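Translation initiation factor eIF-2B (Pyrococcus horikoshii, PDB 1VB5) probably catalyses the exchange of GDP for GTP on initiation factor 2, as the regulatory subunit of the archaeal factor 2B. Local coordinates at residues 111-122 against 174-184. Residues are numbered along the deposited sequence; the frame is centred on the assembly and turned at random.
Sequences DVIITHSFSSTV and FCREASIAIVG
Ile-114 and Ala-181 pair at the heart of a Rossmann-like sheet, where strands 111-115 and 180-183 run parallel as neighbours; strand 136-141 flanks the first and strand 214-217 the second. Backbone bonds set the register: Ile-114 N donates to Ile-180 O and Ile-114 O accepts from Ile-182 N, both at 3.1 Å. Just before the second strand, Ser-179 N donates to Val-112 O. The hydroxyl of Ser-179 accepts from Val-112 N (3.0 Å, nearly straight at 166°) and lies 2.4 Å from Asp-111 OD1, too short for an ordinary bond and so of doubtful geometry; OD2 of that carboxylate takes the backbone N of Asp-108. With chi1 at 63°, Ser-179 OG sits between its own N and carbonyl carbon, where Val-112 N can reach it.

Apolar packing differs on the two faces. On one, Ile-114 CG2 rests on the methyls of Ala-181 (3.6 Å to CB) and Ala-178, while its CD1 reaches the backbone of Phe-174 and Cys-175 in helix 171-175, a helix tied by the Cys-175–Cys-207 disulfide to helix 200-209. On the other, Ile-113 and Ile-180 run alongside each other in the same direction, with CG1 of the first 3.9 Å from CG2 of the second; Val-122 CG1 meets Ile-182 CG2 there.

Beyond the strands, Ser-119 N-caps helix 120-131, its OG accepting from Val-122 N, and a water bridges His-116 O and Gly-184 N. Between the strands themselves, Thr-115 OG1, anti to its own N (chi1 -171°), donates to Ile-182 O at 2.7 Å, in the carbonyl plane.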
loop_
_atom_site.group_PDB
_atom_site.type_symbol
_atom_site.label_atom_id
_atom_site.label_comp_id
_atom_site.label_asym_id
_atom_site.label_seq_id
_atom_site.Cartn_x
_atom_site.Cartn_y
_atom_site.Cartn_z
ATOM N N ASP B 111 -15.557 18.575 2.481
ATOM C CA ASP B 111 -14.540 17.595 2.862
ATOM C C ASP B 111 -14.218 16.600 1.751
ATOM O O ASP B 111 -15.048 16.305 0.889
ATOM C CB ASP B 111 -14.999 16.765 4.070
ATOM C CG ASP B 111 -14.464 17.279 5.399
ATOM O OD1 ASP B 111 -13.367 17.880 5.440
ATOM O OD2 ASP B 111 -15.141 17.042 6.420
ATOM N N VAL B 112 -12.993 16.091 1.785
ATOM C CA VAL B 112 -12.557 15.050 0.872
ATOM C C VAL B 112 -12.077 14.004 1.871
ATOM O O VAL B 112 -11.038 14.168 2.506
ATOM C CB VAL B 112 -11.400 15.488 -0.030
ATOM C CG1 VAL B 112 -10.868 14.277 -0.803
ATOM C CG2 VAL B 112 -11.888 16.556 -1.017
ATOM N N ILE B 113 -12.897 13.037 2.105
ATOM C CA ILE B 113 -12.621 11.976 3.068
ATOM C C ILE B 113 -11.850 10.804 2.467
ATOM O O ILE B 113 -12.253 10.248 1.449
ATOM C CB ILE B 113 -13.939 11.423 3.657
ATOM C CG1 ILE B 113 -14.799 12.574 4.188
ATOM C CG2 ILE B 113 -13.642 10.422 4.766
ATOM C CD1 ILE B 113 -16.233 12.160 4.523
ATOM N N ILE B 114 -10.741 10.430 3.092
ATOM C CA ILE B 114 -9.968 9.300 2.602
ATOM C C ILE B 114 -10.111 8.191 3.627
ATOM O O ILE B 114 -10.125 8.446 4.836
ATOM C CB ILE B 114 -8.468 9.653 2.406
ATOM C CG1 ILE B 114 -7.743 8.472 1.759
ATOM C CG2 ILE B 114 -7.824 9.990 3.739
ATOM C CD1 ILE B 114 -6.368 8.821 1.199
ATOM N N THR B 115 -10.241 6.960 3.144
ATOM C CA THR B 115 -10.397 5.822 4.030
ATOM C C THR B 115 -9.680 4.620 3.430
ATOM O O THR B 115 -9.190 4.684 2.300
ATOM C CB THR B 115 -11.908 5.493 4.259
ATOM O OG1 THR B 115 -12.035 4.512 5.300
ATOM C CG2 THR B 115 -12.550 4.968 2.979
ATOM N N HIS B 116 -9.626 3.528 4.186
ATOM C CA HIS B 116 -8.937 2.315 3.756
ATOM C C HIS B 116 -9.766 1.105 4.176
ATOM O O HIS B 116 -10.414 1.127 5.220
ATOM C CB HIS B 116 -7.537 2.282 4.401
ATOM C CG HIS B 116 -6.764 1.023 4.147
ATOM N ND1 HIS B 116 -6.506 0.546 2.880
ATOM C CD2 HIS B 116 -6.176 0.153 5.003
ATOM C CE1 HIS B 116 -5.796 -0.564 2.966
ATOM N NE2 HIS B 116 -5.581 -0.825 4.242
ATOM N N SER B 117 -9.759 0.068 3.344
ATOM C CA SER B 117 -10.506 -1.159 3.600
ATOM C C SER B 117 -12.019 -0.908 3.700
ATOM O O SER B 117 -12.512 0.132 3.264
ATOM C CB SER B 117 -9.997 -1.818 4.881
ATOM O OG SER B 117 -10.531 -3.120 5.027
ATOM N N PHE B 118 -12.747 -1.869 4.266
ATOM C CA PHE B 118 -14.195 -1.749 4.417
ATOM C C PHE B 118 -14.629 -1.824 5.874
ATOM O O PHE B 118 -14.218 -2.716 6.615
ATOM C CB PHE B 118 -14.927 -2.845 3.633
ATOM C CG PHE B 118 -16.431 -2.822 3.822
ATOM C CD1 PHE B 118 -17.203 -1.824 3.239
ATOM C CD2 PHE B 118 -17.060 -3.767 4.636
ATOM C CE1 PHE B 118 -18.583 -1.756 3.459
ATOM C CE2 PHE B 118 -18.440 -3.715 4.867
ATOM C CZ PHE B 118 -19.205 -2.703 4.277
ATOM N N SER B 119 -15.468 -0.875 6.270
ATOM C CA SER B 119 -16.000 -0.806 7.623
ATOM C C SER B 119 -17.452 -0.354 7.528
ATOM O O SER B 119 -17.718 0.763 7.083
ATOM C CB SER B 119 -15.208 0.204 8.450
ATOM O OG SER B 119 -15.926 0.578 9.613
ATOM N N SER B 120 -18.386 -1.211 7.937
ATOM C CA SER B 120 -19.798 -0.853 7.874
ATOM C C SER B 120 -20.076 0.391 8.712
ATOM O O SER B 120 -20.975 1.167 8.404
ATOM C CB SER B 120 -20.677 -2.025 8.343
ATOM O OG SER B 120 -20.174 -2.598 9.537
ATOM N N THR B 121 -19.277 0.595 9.753
ATOM C CA THR B 121 -19.443 1.755 10.621
ATOM C C THR B 121 -19.043 3.031 9.889
ATOM O O THR B 121 -19.765 4.031 9.926
ATOM C CB THR B 121 -18.596 1.594 11.905
ATOM O OG1 THR B 121 -19.082 0.467 12.649
ATOM C CG2 THR B 121 -18.675 2.841 12.772
ATOM N N VAL B 122 -17.893 3.006 9.220
ATOM C CA VAL B 122 -17.449 4.182 8.481
ATOM C C VAL B 122 -18.454 4.462 7.368
ATOM O O VAL B 122 -18.757 5.616 7.070
ATOM C CB VAL B 122 -16.043 3.972 7.872
ATOM C CG1 VAL B 122 -15.683 5.146 6.957
ATOM C CG2 VAL B 122 -15.015 3.845 8.987
ATOM N N PHE B 174 -2.432 10.555 -2.069
ATOM C CA PHE B 174 -3.736 11.152 -1.843
ATOM C C PHE B 174 -4.092 11.727 -0.458
ATOM O O PHE B 174 -5.070 12.466 -0.384
ATOM C CB PHE B 174 -4.837 10.190 -2.308
ATOM C CG PHE B 174 -4.905 10.032 -3.806
ATOM C CD1 PHE B 174 -4.061 9.146 -4.470
ATOM C CD2 PHE B 174 -5.798 10.794 -4.556
ATOM C CE1 PHE B 174 -4.102 9.017 -5.863
ATOM C CE2 PHE B 174 -5.851 10.676 -5.952
ATOM C CZ PHE B 174 -5.000 9.784 -6.605
ATOM N N CYS B 175 -3.356 11.421 0.625
ATOM C CA CYS B 175 -3.718 12.038 1.924
ATOM C C CYS B 175 -3.665 13.530 1.583
ATOM O O CYS B 175 -4.514 14.311 2.015
ATOM C CB CYS B 175 -2.718 11.751 3.098
ATOM S SG CYS B 175 -2.980 10.323 4.248
ATOM N N ARG B 176 -2.671 13.895 0.773
ATOM C CA ARG B 176 -2.459 15.268 0.317
ATOM C C ARG B 176 -3.735 15.977 -0.142
ATOM O O ARG B 176 -3.954 17.141 0.187
ATOM C CB ARG B 176 -1.445 15.278 -0.836
ATOM C CG ARG B 176 0.009 15.355 -0.385
ATOM C CD ARG B 176 0.984 14.818 -1.429
ATOM N NE ARG B 176 0.689 15.277 -2.783
ATOM C CZ ARG B 176 1.500 15.103 -3.825
ATOM N NH1 ARG B 176 2.665 14.485 -3.673
ATOM N NH2 ARG B 176 1.145 15.544 -5.024
ATOM N N GLU B 177 -4.565 15.275 -0.906
ATOM C CA GLU B 177 -5.806 15.844 -1.422
ATOM C C GLU B 177 -6.927 15.815 -0.381
ATOM O O GLU B 177 -7.850 16.621 -0.430
ATOM C CB GLU B 177 -6.257 15.061 -2.661
ATOM C CG GLU B 177 -5.145 14.773 -3.659
ATOM C CD GLU B 177 -4.646 16.018 -4.372
ATOM O OE1 GLU B 177 -3.607 15.928 -5.065
ATOM O OE2 GLU B 177 -5.296 17.084 -4.251
ATOM N N ALA B 178 -6.843 14.877 0.554
ATOM C CA ALA B 178 -7.868 14.731 1.581
ATOM C C ALA B 178 -7.839 15.865 2.587
ATOM O O ALA B 178 -6.819 16.530 2.748
ATOM C CB ALA B 178 -7.695 13.401 2.303
ATOM N N SER B 179 -8.964 16.080 3.261
ATOM C CA SER B 179 -9.063 17.114 4.283
ATOM C C SER B 179 -9.269 16.418 5.629
ATOM O O SER B 179 -9.152 17.036 6.693
ATOM C CB SER B 179 -10.245 18.038 3.999
ATOM O OG SER B 179 -11.463 17.315 4.047
ATOM N N ILE B 180 -9.584 15.128 5.569
ATOM C CA ILE B 180 -9.805 14.340 6.772
ATOM C C ILE B 180 -9.810 12.855 6.436
ATOM O O ILE B 180 -10.222 12.455 5.352
ATOM C CB ILE B 180 -11.146 14.727 7.453
ATOM C CG1 ILE B 180 -11.326 13.938 8.749
ATOM C CG2 ILE B 180 -12.309 14.460 6.514
ATOM C CD1 ILE B 180 -12.501 14.429 9.601
ATOM N N ALA B 181 -9.332 12.047 7.373
ATOM C CA ALA B 181 -9.276 10.608 7.194
ATOM C C ALA B 181 -10.152 9.947 8.255
ATOM O O ALA B 181 -10.145 10.352 9.421
ATOM C CB ALA B 181 -7.832 10.122 7.323
ATOM N N ILE B 182 -10.909 8.936 7.838
ATOM C CA ILE B 182 -11.787 8.205 8.735
ATOM C C ILE B 182 -11.707 6.722 8.410
ATOM O O ILE B 182 -12.100 6.300 7.324
ATOM C CB ILE B 182 -13.265 8.658 8.587
ATOM C CG1 ILE B 182 -13.398 10.143 8.924
ATOM C CG2 ILE B 182 -14.158 7.840 9.514
ATOM C CD1 ILE B 182 -14.821 10.683 8.801
ATOM N N VAL B 183 -11.182 5.935 9.343
ATOM C CA VAL B 183 -11.079 4.498 9.149
ATOM C C VAL B 183 -11.771 3.787 10.305
ATOM O O VAL B 183 -12.068 4.397 11.337
ATOM C CB VAL B 183 -9.602 4.032 9.086
ATOM C CG1 VAL B 183 -8.873 4.760 7.950
ATOM C CG2 VAL B 183 -8.906 4.291 10.417
ATOM N N GLY B 184 -12.044 2.502 10.123
ATOM C CA GLY B 184 -12.687 1.732 11.169
ATOM C C GLY B 184 -11.629 1.122 12.066
ATOM O O GLY B 184 -10.490 1.599 12.107
HETATM O O HOH W 1 -10.987 0.773 7.954
#